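Local coordinates for protein endoglucanase (Ruminococcus champanellensis, PDB 6WQV) that probably hydrolyses internal beta-1,4 linkages in cellulose and related plant polysaccharides as a broad-specificity glycoside hydrolase of family 5, at residues T9-L14 / Y153-I158; K65-G70 / N110-I115; I126-Q131 / N178-Q183; W303-L308 / L349-K354. All blocks are in the same frame, centred on the assembly; numbering follows the deposited sequence. Where two conformers were deposited one is given.

Contact 1 of 4, residues T9-L14 / Y153-I158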
# COMPACT_ATOMS: atom_id res chain seq x y z
N THR A 9 -14.99 -19.04 -0.34
CA THR A 9 -13.82 -19.90 -0.31
C THR A 9 -13.50 -20.23 1.14
O THR A 9 -13.51 -19.36 2.01
CB THR A 9 -12.62 -19.19 -0.94
OG1 THR A 9 -12.95 -18.80 -2.28
CG2 THR A 9 -11.40 -20.11 -0.97
N GLN A 10 -13.22 -21.51 1.41
CA GLN A 10 -12.91 -21.91 2.77
C GLN A 10 -11.74 -21.08 3.28
O GLN A 10 -10.74 -20.90 2.59
CB GLN A 10 -12.55 -23.39 2.84
CG GLN A 10 -12.26 -23.86 4.27
CD GLN A 10 -13.33 -23.45 5.27
OE1 GLN A 10 -13.07 -22.71 6.21
NE2 GLN A 10 -14.55 -23.93 5.06
N MET A 11 -11.86 -20.59 4.51
CA MET A 11 -10.95 -19.58 5.02
C MET A 11 -10.40 -19.98 6.37
O MET A 11 -11.15 -20.41 7.26
CB MET A 11 -11.69 -18.25 5.16
CG MET A 11 -10.81 -17.12 5.60
SD MET A 11 -11.81 -15.64 5.61
CE MET A 11 -10.62 -14.46 6.23
N ARG A 12 -9.08 -19.84 6.52
CA ARG A 12 -8.45 -20.04 7.81
C ARG A 12 -8.67 -18.79 8.65
O ARG A 12 -8.58 -17.67 8.15
CB ARG A 12 -6.94 -20.25 7.63
CG ARG A 12 -6.57 -21.54 6.93
CD ARG A 12 -5.04 -21.71 6.87
NE ARG A 12 -4.45 -20.71 5.99
CZ ARG A 12 -3.20 -20.24 6.09
NH1 ARG A 12 -2.39 -20.68 7.04
NH2 ARG A 12 -2.78 -19.33 5.22
N ASP A 13 -8.97 -18.99 9.92
CA ASP A 13 -9.17 -17.91 10.88
C ASP A 13 -7.84 -17.72 11.59
O ASP A 13 -7.53 -18.44 12.54
CB ASP A 13 -10.27 -18.29 11.86
CG ASP A 13 -10.70 -17.14 12.74
OD1 ASP A 13 -10.09 -16.05 12.67
OD2 ASP A 13 -11.66 -17.35 13.51
N LEU A 14 -7.05 -16.77 11.11
CA LEU A 14 -5.74 -16.49 11.66
C LEU A 14 -5.67 -15.06 12.16
O LEU A 14 -6.32 -14.16 11.62
CB LEU A 14 -4.66 -16.63 10.58
CG LEU A 14 -4.54 -18.00 9.92
CD1 LEU A 14 -3.49 -17.90 8.84
CD2 LEU A 14 -4.20 -19.06 10.94
N TYR A 153 -13.36 -14.24 -1.03
CA TYR A 153 -11.95 -14.62 -1.00
C TYR A 153 -11.52 -15.05 0.39
O TYR A 153 -12.10 -14.64 1.40
CB TYR A 153 -11.10 -13.45 -1.51
CG TYR A 153 -11.23 -13.22 -2.99
CD1 TYR A 153 -12.42 -12.77 -3.56
CD2 TYR A 153 -10.17 -13.47 -3.84
CE1 TYR A 153 -12.53 -12.58 -4.92
CE2 TYR A 153 -10.27 -13.28 -5.20
CZ TYR A 153 -11.46 -12.83 -5.74
OH TYR A 153 -11.58 -12.64 -7.09
N ASP A 154 -10.48 -15.89 0.45
CA ASP A 154 -10.02 -16.44 1.72
C ASP A 154 -9.02 -15.48 2.38
O ASP A 154 -8.94 -14.30 2.02
CB ASP A 154 -9.54 -17.89 1.56
CG ASP A 154 -8.24 -18.02 0.79
OD1 ASP A 154 -7.49 -17.04 0.63
OD2 ASP A 154 -7.98 -19.16 0.34
N GLU A 155 -8.26 -15.98 3.36
CA GLU A 155 -7.39 -15.13 4.16
C GLU A 155 -6.24 -14.54 3.37
O GLU A 155 -5.55 -13.64 3.87
CB GLU A 155 -6.86 -15.91 5.37
CG GLU A 155 -5.79 -16.95 5.06
CD GLU A 155 -6.33 -18.24 4.48
OE1 GLU A 155 -7.56 -18.41 4.35
OE2 GLU A 155 -5.51 -19.12 4.15
N HIS A 156 -6.01 -15.01 2.14
CA HIS A 156 -4.93 -14.45 1.35
C HIS A 156 -5.23 -13.04 0.88
O HIS A 156 -4.31 -12.32 0.49
CB HIS A 156 -4.60 -15.33 0.16
CG HIS A 156 -3.92 -16.61 0.53
ND1 HIS A 156 -4.62 -17.74 0.90
CD2 HIS A 156 -2.61 -16.94 0.59
CE1 HIS A 156 -3.76 -18.71 1.17
NE2 HIS A 156 -2.54 -18.25 0.99
N LEU A 157 -6.50 -12.62 0.88
CA LEU A 157 -6.85 -11.27 0.46
C LEU A 157 -7.05 -10.38 1.68
O LEU A 157 -7.86 -10.70 2.58
CB LEU A 157 -8.11 -11.24 -0.41
CG LEU A 157 -8.50 -9.88 -0.98
CD1 LEU A 157 -7.40 -9.33 -1.88
CD2 LEU A 157 -9.82 -10.02 -1.72
N ILE A 158 -6.32 -9.28 1.71
CA ILE A 158 -6.36 -8.26 2.76
C ILE A 158 -6.89 -6.98 2.14
O ILE A 158 -6.49 -6.61 1.03
CB ILE A 158 -4.93 -8.04 3.29
CG1 ILE A 158 -4.37 -9.32 3.91
CG2 ILE A 158 -4.87 -6.87 4.26
CD1 ILE A 158 -2.86 -9.31 4.06
O HOH W 1 -9.09 -21.63 0.35

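Contact 2 of 4, residues K65-G70 / N110-I115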
# COMPACT_ATOMS: atom_id res chain seq x y z
N LYS A 65 6.24 -13.96 -12.72
CA LYS A 65 7.64 -13.59 -12.61
C LYS A 65 7.96 -12.98 -11.25
O LYS A 65 9.01 -13.27 -10.66
CB LYS A 65 8.00 -12.61 -13.74
CG LYS A 65 9.46 -12.19 -13.77
CD LYS A 65 10.37 -13.34 -14.12
CE LYS A 65 11.78 -12.82 -14.37
NZ LYS A 65 12.69 -13.90 -14.82
N VAL A 66 7.07 -12.14 -10.73
CA VAL A 66 7.22 -11.61 -9.38
C VAL A 66 7.35 -12.74 -8.36
O VAL A 66 8.23 -12.72 -7.50
CB VAL A 66 6.04 -10.66 -9.08
CG1 VAL A 66 6.00 -10.28 -7.61
CG2 VAL A 66 6.13 -9.42 -9.97
N LYS A 67 6.48 -13.75 -8.46
CA LYS A 67 6.57 -14.89 -7.54
C LYS A 67 7.89 -15.65 -7.72
O LYS A 67 8.56 -15.99 -6.74
CB LYS A 67 5.36 -15.82 -7.73
CG LYS A 67 5.34 -17.01 -6.79
CD LYS A 67 4.12 -17.90 -7.01
CE LYS A 67 4.22 -19.17 -6.18
NZ LYS A 67 3.01 -20.04 -6.25
N GLU A 68 8.27 -15.92 -8.97
CA GLU A 68 9.53 -16.59 -9.26
C GLU A 68 10.72 -15.85 -8.65
O GLU A 68 11.68 -16.48 -8.21
CB GLU A 68 9.71 -16.70 -10.78
CG GLU A 68 10.96 -17.39 -11.28
CD GLU A 68 11.19 -17.12 -12.76
OE1 GLU A 68 10.27 -17.38 -13.57
OE2 GLU A 68 12.28 -16.63 -13.13
N GLY A 69 10.66 -14.53 -8.61
CA GLY A 69 11.77 -13.77 -8.06
C GLY A 69 11.89 -13.82 -6.56
O GLY A 69 12.90 -13.36 -6.02
N GLY A 70 10.89 -14.37 -5.87
CA GLY A 70 10.97 -14.57 -4.43
C GLY A 70 9.90 -13.85 -3.63
O GLY A 70 9.88 -14.00 -2.40
N ASN A 110 -2.15 -17.44 -7.92
CA ASN A 110 -0.76 -17.86 -7.75
C ASN A 110 -0.45 -18.26 -6.31
O ASN A 110 0.72 -18.41 -5.97
CB ASN A 110 0.17 -16.74 -8.19
CG ASN A 110 0.71 -16.94 -9.58
OD1 ASN A 110 1.12 -18.04 -9.93
ND2 ASN A 110 0.70 -15.89 -10.38
N ASP A 111 -1.47 -18.42 -5.47
CA ASP A 111 -1.27 -18.85 -4.09
C ASP A 111 -0.43 -17.83 -3.33
O ASP A 111 0.42 -18.17 -2.50
CB ASP A 111 -0.62 -20.23 -4.07
CG ASP A 111 -0.78 -20.97 -2.76
OD1 ASP A 111 -1.63 -20.59 -1.91
OD2 ASP A 111 -0.04 -21.96 -2.59
N MET A 112 -0.64 -16.55 -3.66
CA MET A 112 0.04 -15.43 -3.03
C MET A 112 -0.94 -14.66 -2.15
O MET A 112 -2.16 -14.75 -2.31
CB MET A 112 0.61 -14.48 -4.09
CG MET A 112 1.66 -15.12 -4.97
SD MET A 112 2.17 -14.15 -6.40
CE MET A 112 3.54 -13.21 -5.75
N TYR A 113 -0.37 -13.88 -1.24
CA TYR A 113 -1.14 -12.88 -0.50
C TYR A 113 -1.32 -11.65 -1.36
O TYR A 113 -0.46 -11.29 -2.18
CB TYR A 113 -0.44 -12.53 0.82
CG TYR A 113 -0.55 -13.68 1.78
CD1 TYR A 113 0.39 -14.70 1.78
CD2 TYR A 113 -1.63 -13.78 2.64
CE1 TYR A 113 0.28 -15.77 2.64
CE2 TYR A 113 -1.76 -14.85 3.50
CZ TYR A 113 -0.80 -15.84 3.50
OH TYR A 113 -0.93 -16.91 4.36
N CYS A 114 -2.47 -11.00 -1.19
CA CYS A 114 -2.83 -9.84 -1.99
C CYS A 114 -3.43 -8.78 -1.08
O CYS A 114 -4.29 -9.09 -0.25
CB CYS A 114 -3.83 -10.23 -3.07
SG CYS A 114 -4.27 -8.89 -4.19
N ILE A 115 -2.98 -7.54 -1.24
CA ILE A 115 -3.50 -6.38 -0.53
C ILE A 115 -4.17 -5.49 -1.56
O ILE A 115 -3.53 -5.07 -2.53
CB ILE A 115 -2.39 -5.63 0.21
CG1 ILE A 115 -1.77 -6.52 1.29
CG2 ILE A 115 -2.92 -4.33 0.81
CD1 ILE A 115 -0.38 -6.09 1.66

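Contact 3 of 4, residues I126-Q131 / N178-Q183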
# COMPACT_ATOMS: atom_id res chain seq x y z
N ILE A 126 -10.54 14.13 2.06
CA ILE A 126 -9.98 15.31 2.70
C ILE A 126 -10.17 15.21 4.21
O ILE A 126 -11.31 15.16 4.69
CB ILE A 126 -10.66 16.58 2.15
CG1 ILE A 126 -10.40 16.71 0.65
CG2 ILE A 126 -10.22 17.82 2.92
CD1 ILE A 126 -11.38 17.64 -0.05
N PRO A 127 -9.08 15.25 5.00
CA PRO A 127 -9.23 15.08 6.47
C PRO A 127 -9.43 16.39 7.22
O PRO A 127 -8.54 16.93 7.89
CB PRO A 127 -7.92 14.40 6.86
CG PRO A 127 -6.91 15.01 5.89
CD PRO A 127 -7.66 15.21 4.58
N THR A 128 -10.64 16.93 7.10
CA THR A 128 -11.04 18.13 7.83
C THR A 128 -12.43 17.89 8.41
O THR A 128 -13.21 17.07 7.90
CB THR A 128 -11.12 19.37 6.93
OG1 THR A 128 -12.14 19.18 5.94
CG2 THR A 128 -9.78 19.64 6.25
N ASN A 129 -12.74 18.62 9.48
CA ASN A 129 -14.08 18.51 10.06
C ASN A 129 -15.14 18.90 9.05
O ASN A 129 -16.25 18.34 9.06
CB ASN A 129 -14.19 19.41 11.29
CG ASN A 129 -13.46 18.85 12.49
OD1 ASN A 129 -13.21 17.65 12.57
ND2 ASN A 129 -13.11 19.73 13.42
N ALA A 130 -14.84 19.88 8.19
CA ALA A 130 -15.84 20.35 7.24
C ALA A 130 -16.20 19.28 6.22
O ALA A 130 -17.33 19.25 5.73
CB ALA A 130 -15.33 21.60 6.53
N GLN A 131 -15.26 18.39 5.88
CA GLN A 131 -15.50 17.34 4.90
C GLN A 131 -15.86 16.00 5.52
O GLN A 131 -16.30 15.10 4.80
CB GLN A 131 -14.28 17.18 3.99
CG GLN A 131 -14.06 18.36 3.06
CD GLN A 131 -15.16 18.47 2.01
OE1 GLN A 131 -15.63 17.45 1.50
NE2 GLN A 131 -15.58 19.69 1.71
N ASN A 178 -2.19 18.63 10.64
CA ASN A 178 -2.55 19.28 11.89
C ASN A 178 -3.36 18.32 12.75
O ASN A 178 -3.72 17.21 12.34
CB ASN A 178 -3.27 20.63 11.69
CG ASN A 178 -4.53 20.52 10.85
OD1 ASN A 178 -5.18 19.49 10.80
ND2 ASN A 178 -4.88 21.63 10.19
N GLN A 179 -3.61 18.74 13.99
CA GLN A 179 -4.31 17.87 14.93
C GLN A 179 -5.68 17.48 14.40
O GLN A 179 -6.10 16.32 14.55
CB GLN A 179 -4.43 18.59 16.28
CG GLN A 179 -5.22 17.83 17.30
CD GLN A 179 -5.15 18.49 18.66
OE1 GLN A 179 -4.07 18.75 19.18
NE2 GLN A 179 -6.31 18.80 19.23
N GLU A 180 -6.39 18.42 13.79
CA GLU A 180 -7.70 18.12 13.24
C GLU A 180 -7.63 17.02 12.19
O GLU A 180 -8.45 16.09 12.20
CB GLU A 180 -8.31 19.40 12.67
CG GLU A 180 -9.66 19.22 12.00
CD GLU A 180 -10.26 20.53 11.52
OE1 GLU A 180 -10.04 21.57 12.18
OE2 GLU A 180 -10.96 20.52 10.48
N ALA A 181 -6.64 17.08 11.30
CA ALA A 181 -6.54 16.06 10.26
C ALA A 181 -6.27 14.69 10.86
O ALA A 181 -6.81 13.68 10.40
CB ALA A 181 -5.43 16.42 9.27
N ARG A 182 -5.38 14.63 11.86
CA ARG A 182 -5.06 13.34 12.46
C ARG A 182 -6.27 12.76 13.16
O ARG A 182 -6.51 11.54 13.11
CB ARG A 182 -3.85 13.50 13.38
CG ARG A 182 -2.62 14.01 12.62
CD ARG A 182 -1.36 14.09 13.47
NE ARG A 182 -1.41 15.02 14.59
CZ ARG A 182 -0.94 16.27 14.58
NH1 ARG A 182 -0.41 16.79 13.48
NH2 ARG A 182 -1.02 17.00 15.68
N GLN A 183 -7.06 13.61 13.82
CA GLN A 183 -8.30 13.15 14.43
C GLN A 183 -9.25 12.59 13.39
O GLN A 183 -9.77 11.48 13.53
CB GLN A 183 -8.99 14.31 15.16
CG GLN A 183 -8.38 14.74 16.47
CD GLN A 183 -9.03 16.00 17.01
OE1 GLN A 183 -9.65 16.77 16.27
NE2 GLN A 183 -8.90 16.22 18.32
O HOH W 2 -7.68 19.38 9.16
O HOH W 3 -12.10 16.10 14.64
O HOH W 4 -11.59 19.21 15.90
O HOH W 5 -12.79 21.96 8.88

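Contact 4 of 4, residues W303-L308 / L349-K354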
# COMPACT_ATOMS: atom_id res chain seq x y z
N TRP A 303 22.29 -0.65 0.90
CA TRP A 303 21.06 -0.20 1.54
C TRP A 303 20.03 -1.31 1.60
O TRP A 303 19.42 -1.56 2.65
CB TRP A 303 20.53 1.02 0.76
CG TRP A 303 19.12 1.38 1.08
CD1 TRP A 303 18.69 2.21 2.08
CD2 TRP A 303 17.95 0.92 0.41
NE1 TRP A 303 17.31 2.30 2.06
CE2 TRP A 303 16.84 1.51 1.05
CE3 TRP A 303 17.73 0.07 -0.68
CZ2 TRP A 303 15.52 1.28 0.63
CZ3 TRP A 303 16.43 -0.17 -1.08
CH2 TRP A 303 15.34 0.42 -0.42
N GLY A 304 19.83 -2.02 0.48
CA GLY A 304 18.77 -3.01 0.43
C GLY A 304 19.02 -4.21 1.31
O GLY A 304 18.10 -4.71 1.97
N GLU A 305 20.26 -4.71 1.33
CA GLU A 305 20.58 -5.81 2.23
C GLU A 305 20.28 -5.43 3.67
O GLU A 305 19.68 -6.21 4.42
CB GLU A 305 22.06 -6.18 2.13
CG GLU A 305 22.56 -6.65 0.78
CD GLU A 305 24.05 -6.95 0.80
OE1 GLU A 305 24.81 -6.21 1.46
OE2 GLU A 305 24.46 -7.94 0.15
N ASN A 306 20.68 -4.23 4.07
CA ASN A 306 20.51 -3.83 5.47
C ASN A 306 19.06 -3.50 5.79
O ASN A 306 18.60 -3.80 6.90
CB ASN A 306 21.44 -2.67 5.78
CG ASN A 306 22.86 -3.13 6.02
OD1 ASN A 306 23.17 -3.64 7.09
ND2 ASN A 306 23.71 -2.98 5.01
N TYR A 307 18.34 -2.88 4.86
CA TYR A 307 16.92 -2.59 5.11
C TYR A 307 16.16 -3.87 5.45
O TYR A 307 15.49 -3.95 6.49
CB TYR A 307 16.32 -1.88 3.88
CG TYR A 307 15.00 -1.16 4.15
CD1 TYR A 307 13.87 -1.88 4.47
CD2 TYR A 307 14.90 0.22 4.06
CE1 TYR A 307 12.67 -1.25 4.72
CE2 TYR A 307 13.70 0.86 4.30
CZ TYR A 307 12.60 0.12 4.63
OH TYR A 307 11.39 0.73 4.87
N LEU A 308 16.28 -4.90 4.61
CA LEU A 308 15.53 -6.13 4.84
C LEU A 308 16.04 -6.87 6.07
O LEU A 308 15.24 -7.45 6.82
CB LEU A 308 15.58 -7.02 3.61
CG LEU A 308 14.57 -6.75 2.51
CD1 LEU A 308 13.13 -7.01 2.98
CD2 LEU A 308 14.67 -5.34 1.97
N LEU A 349 17.87 -7.16 -6.29
CA LEU A 349 16.92 -8.23 -5.97
C LEU A 349 17.57 -9.27 -5.06
O LEU A 349 17.00 -9.64 -4.02
CB LEU A 349 16.40 -8.88 -7.25
CG LEU A 349 15.34 -9.97 -7.07
CD1 LEU A 349 14.04 -9.35 -6.57
CD2 LEU A 349 15.10 -10.73 -8.37
N GLU A 350 18.77 -9.74 -5.41
CA GLU A 350 19.46 -10.72 -4.59
C GLU A 350 19.70 -10.20 -3.18
O GLU A 350 19.58 -10.95 -2.20
CB GLU A 350 20.78 -11.08 -5.27
CG GLU A 350 21.71 -12.00 -4.50
CD GLU A 350 23.04 -12.22 -5.22
OE1 GLU A 350 23.78 -11.24 -5.46
OE2 GLU A 350 23.34 -13.38 -5.56
N ALA A 351 20.04 -8.92 -3.06
CA ALA A 351 20.30 -8.34 -1.75
C ALA A 351 19.05 -8.39 -0.87
O ALA A 351 19.15 -8.67 0.33
CB ALA A 351 20.78 -6.90 -1.91
N MET A 352 17.88 -8.14 -1.44
CA MET A 352 16.66 -8.13 -0.65
C MET A 352 16.11 -9.52 -0.39
O MET A 352 15.31 -9.70 0.53
CB MET A 352 15.63 -7.24 -1.33
CG MET A 352 16.09 -5.81 -1.38
SD MET A 352 14.86 -4.69 -2.02
CE MET A 352 14.67 -5.36 -3.67
N MET A 353 16.55 -10.52 -1.16
CA MET A 353 16.03 -11.87 -1.03
C MET A 353 16.87 -12.79 -0.15
O MET A 353 16.44 -13.91 0.13
CB MET A 353 15.91 -12.51 -2.42
CG MET A 353 14.84 -11.89 -3.28
SD MET A 353 13.21 -12.14 -2.56
CE MET A 353 12.22 -11.06 -3.57
N LYS A 354 18.03 -12.35 0.31
CA LYS A 354 18.88 -13.25 1.09
C LYS A 354 18.31 -13.43 2.50
O LYS A 354 17.41 -12.70 2.95
CB LYS A 354 20.34 -12.79 1.10
CG LYS A 354 20.61 -11.40 1.62
CD LYS A 354 22.09 -11.05 1.51
CE LYS A 354 22.96 -11.96 2.38
NZ LYS A 354 24.36 -11.47 2.52
OXT LYS A 354 18.70 -14.34 3.22

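Contact 1 of 4, residues T9-L14 / Y153-I158
Arg-12 and Glu-155 form the tight half of this contact, in which one carboxylate is held by both backbone and side chain of the same residue. The backbone N of Arg-12 gives a 3.0 Å hydrogen bond to Glu-155 OE1. Arg-12 NE makes a salt bridge to Glu-155 OE2 at 2.7 Å, and Arg-12 NH2 adds a hydrogen bond to that oxygen at 2.9 Å. The guanidinium and carboxylate planes are 73° apart, so NE meets OE2 from above the carboxylate plane while OE2 lies in the guanidinium plane; the glutamate's bend at chi2 (-79°) helps to place it there. The extended Met-11 side chain runs alongside Glu-155, pointing the other way, its CG 3.6 Å from Glu-155 N, a buried amide without a modelled partner.

Toward Thr-9 the fit is looser and more exposed. Thr-9 CG2 stays 3.8 Å from Asp-154 OD2, and a water lies between that oxygen and Gln-10 O. Asp-154 OD1 closes an Asx turn by accepting from His-156 N, and also receives His-156 ND1 at 3.0 Å.

Beyond the pair, Glu-22 of helix 16-22 takes Arg-12 NH1 in a second salt bridge, Tyr-153 packs on helix 94-108, and the type I turn from Asp-154 to Leu-157 leads into strand 157-160, beside strand 113-117.

Contact 2 of 4, residues K65-G70 / N110-I115
At the end of this (beta/alpha)8 barrel where the strands begin, Lys-67 of helix 60-68 reaches across to Asn-110 and Met-112, in the turn that delivers the chain from helix 94-108 into strand 113-117. The helix itself stops in a Schellman motif, with Gly-70 at positive phi. Two parts of one lysine do different work here. Its base is apolar: Lys-67 CB rests 3.7 Å from Met-112 CE and 3.8 Å from the sulfur SD of the same methionine. The methionine bends at chi3 (91°), turning its methyl toward the helix, where CE also comes to 4.3 Å from Val-66 CG1. Deeper in, Met-112 touches Val-74 of strand 73-76 and Val-107 of helix 94-108, so it is packed between helix 60-68, helix 94-108 and strand 73-76.

Farther out, the fully extended lysine runs past the Asn-110 side chain, whose ND2 is engaged by Asp-64. The carboxylate of Asp-111 stands too far away to pair, with OD2 5.1 Å from Lys-67 NZ. The ammonium instead uses the backbone: Lys-67 NZ donates to Asn-110 O at 2.8 Å, tilted 33° from the carbonyl plane.

Contact 3 of 4, residues I126-Q131 / N178-Q183
Glu-180 sends its carboxylate to the backbone of Asn-129, and Glu-180 OE2 accepts from Asn-129 N at 2.8 Å in a nearly straight bond (172°). The donor approaches on the anti side of the carboxylate, somewhat out of its plane. The side-chain amide of Asn-129 then lies flat against the same group: the planes are stacked, only 6° apart, with Asn-129 ND2 3.5 Å from Glu-180 CD. An extended chain, with CG anti to the backbone N (chi1 177°), carries the glutamate this far from its helix. Alongside, Pro-127 O receives a CH...O contact from Ala-181 CA at 3.2 Å, and Pro-127 CG packs 4.0 Å from Ala-181 CB.

One shell out, a water joins Glu-180 OE2 to Ala-130 N, while another bridges Pro-127 O and Asn-178 OD1. Both helices start here: Thr-128 caps helix 129-149 through OG1 and Gln-131 N, and Asn-178 caps helix 179-197 through OD1 and Ala-181 N. Leu-167, in a loop, touches Pro-127, Thr-128, Asn-178 and Ala-181.

Glu-180 thus supplements the Thr-128 cap from another helix. A carboxylate at the amino end of helix 129-149, bonded to Asn-129 N directly and to Ala-130 N through a water, would probably be stabilised in its charged form.

Contact 4 of 4, residues W303-L308 / L349-K354
Glu-305 and Leu-308 both set CG anti to the carbonyl carbon (chi1 -61° and -84°), and these torsions direct their side chains at Ala-351 and Met-352 of the facing helix. The tightest meeting is that of Glu-305 CG and Ala-351 CB, 3.2 Å apart: the aliphatic stem of the acid lies against a methyl. Leu-308 crosses Met-352: Leu-308 CD2 is 3.7 Å from Met-352 CG, and Leu-308 CG is 3.6 Å from Met-352 O. Met-352 has two deposited conformers, and its side-chain contacts hold for the one described.

Small residues illustrate how two helices come close. Gly-304 offers only backbone, and its O lies 4.1 Å from Met-352 CG; Ala-351 adds just a methyl. The axes of the two short segments accordingly approach to 7.7 Å, at an angle of only 19°.

The exposed side is polar but loosely joined. Glu-305 OE2 stays 4.3 Å from Lys-354 NZ, beyond salt-bridge distance, although the opposite charges probably attract.

Inward, Met-352 touches Phe-289 and Trp-320, on strands 284-289 and 318-322, and Leu-308 touches Phe-289 and Cys-318. Near-parallel packing of neighbouring helices over parallel strands is the hallmark of the outer layer of a (beta/alpha)8 barrel, here between helix 297-313 and the final helix 346-353.

Three of the contacts form a chain of neighbours around one barrel. Contacts 1 and 2, centres 16 Å apart, share its sheet: strands 157-160 and 113-117 lie side by side, and His-156 O probably accepts from Cys-114 N. Contacts 2 and 4 are 18 Å apart and touch where Met-353 CE packs on Gly-69 and Gly-70. Contact 3 is remote, its centre 34 to 38 Å from the others. Along the chain both segments of contact 2 fall between those of contact 1, contact 3 alternates with contact 1, and contact 4 follows all three. Sequence-distant loops, strands and helices are thereby joined in the scaffold that carries the glycan pocket.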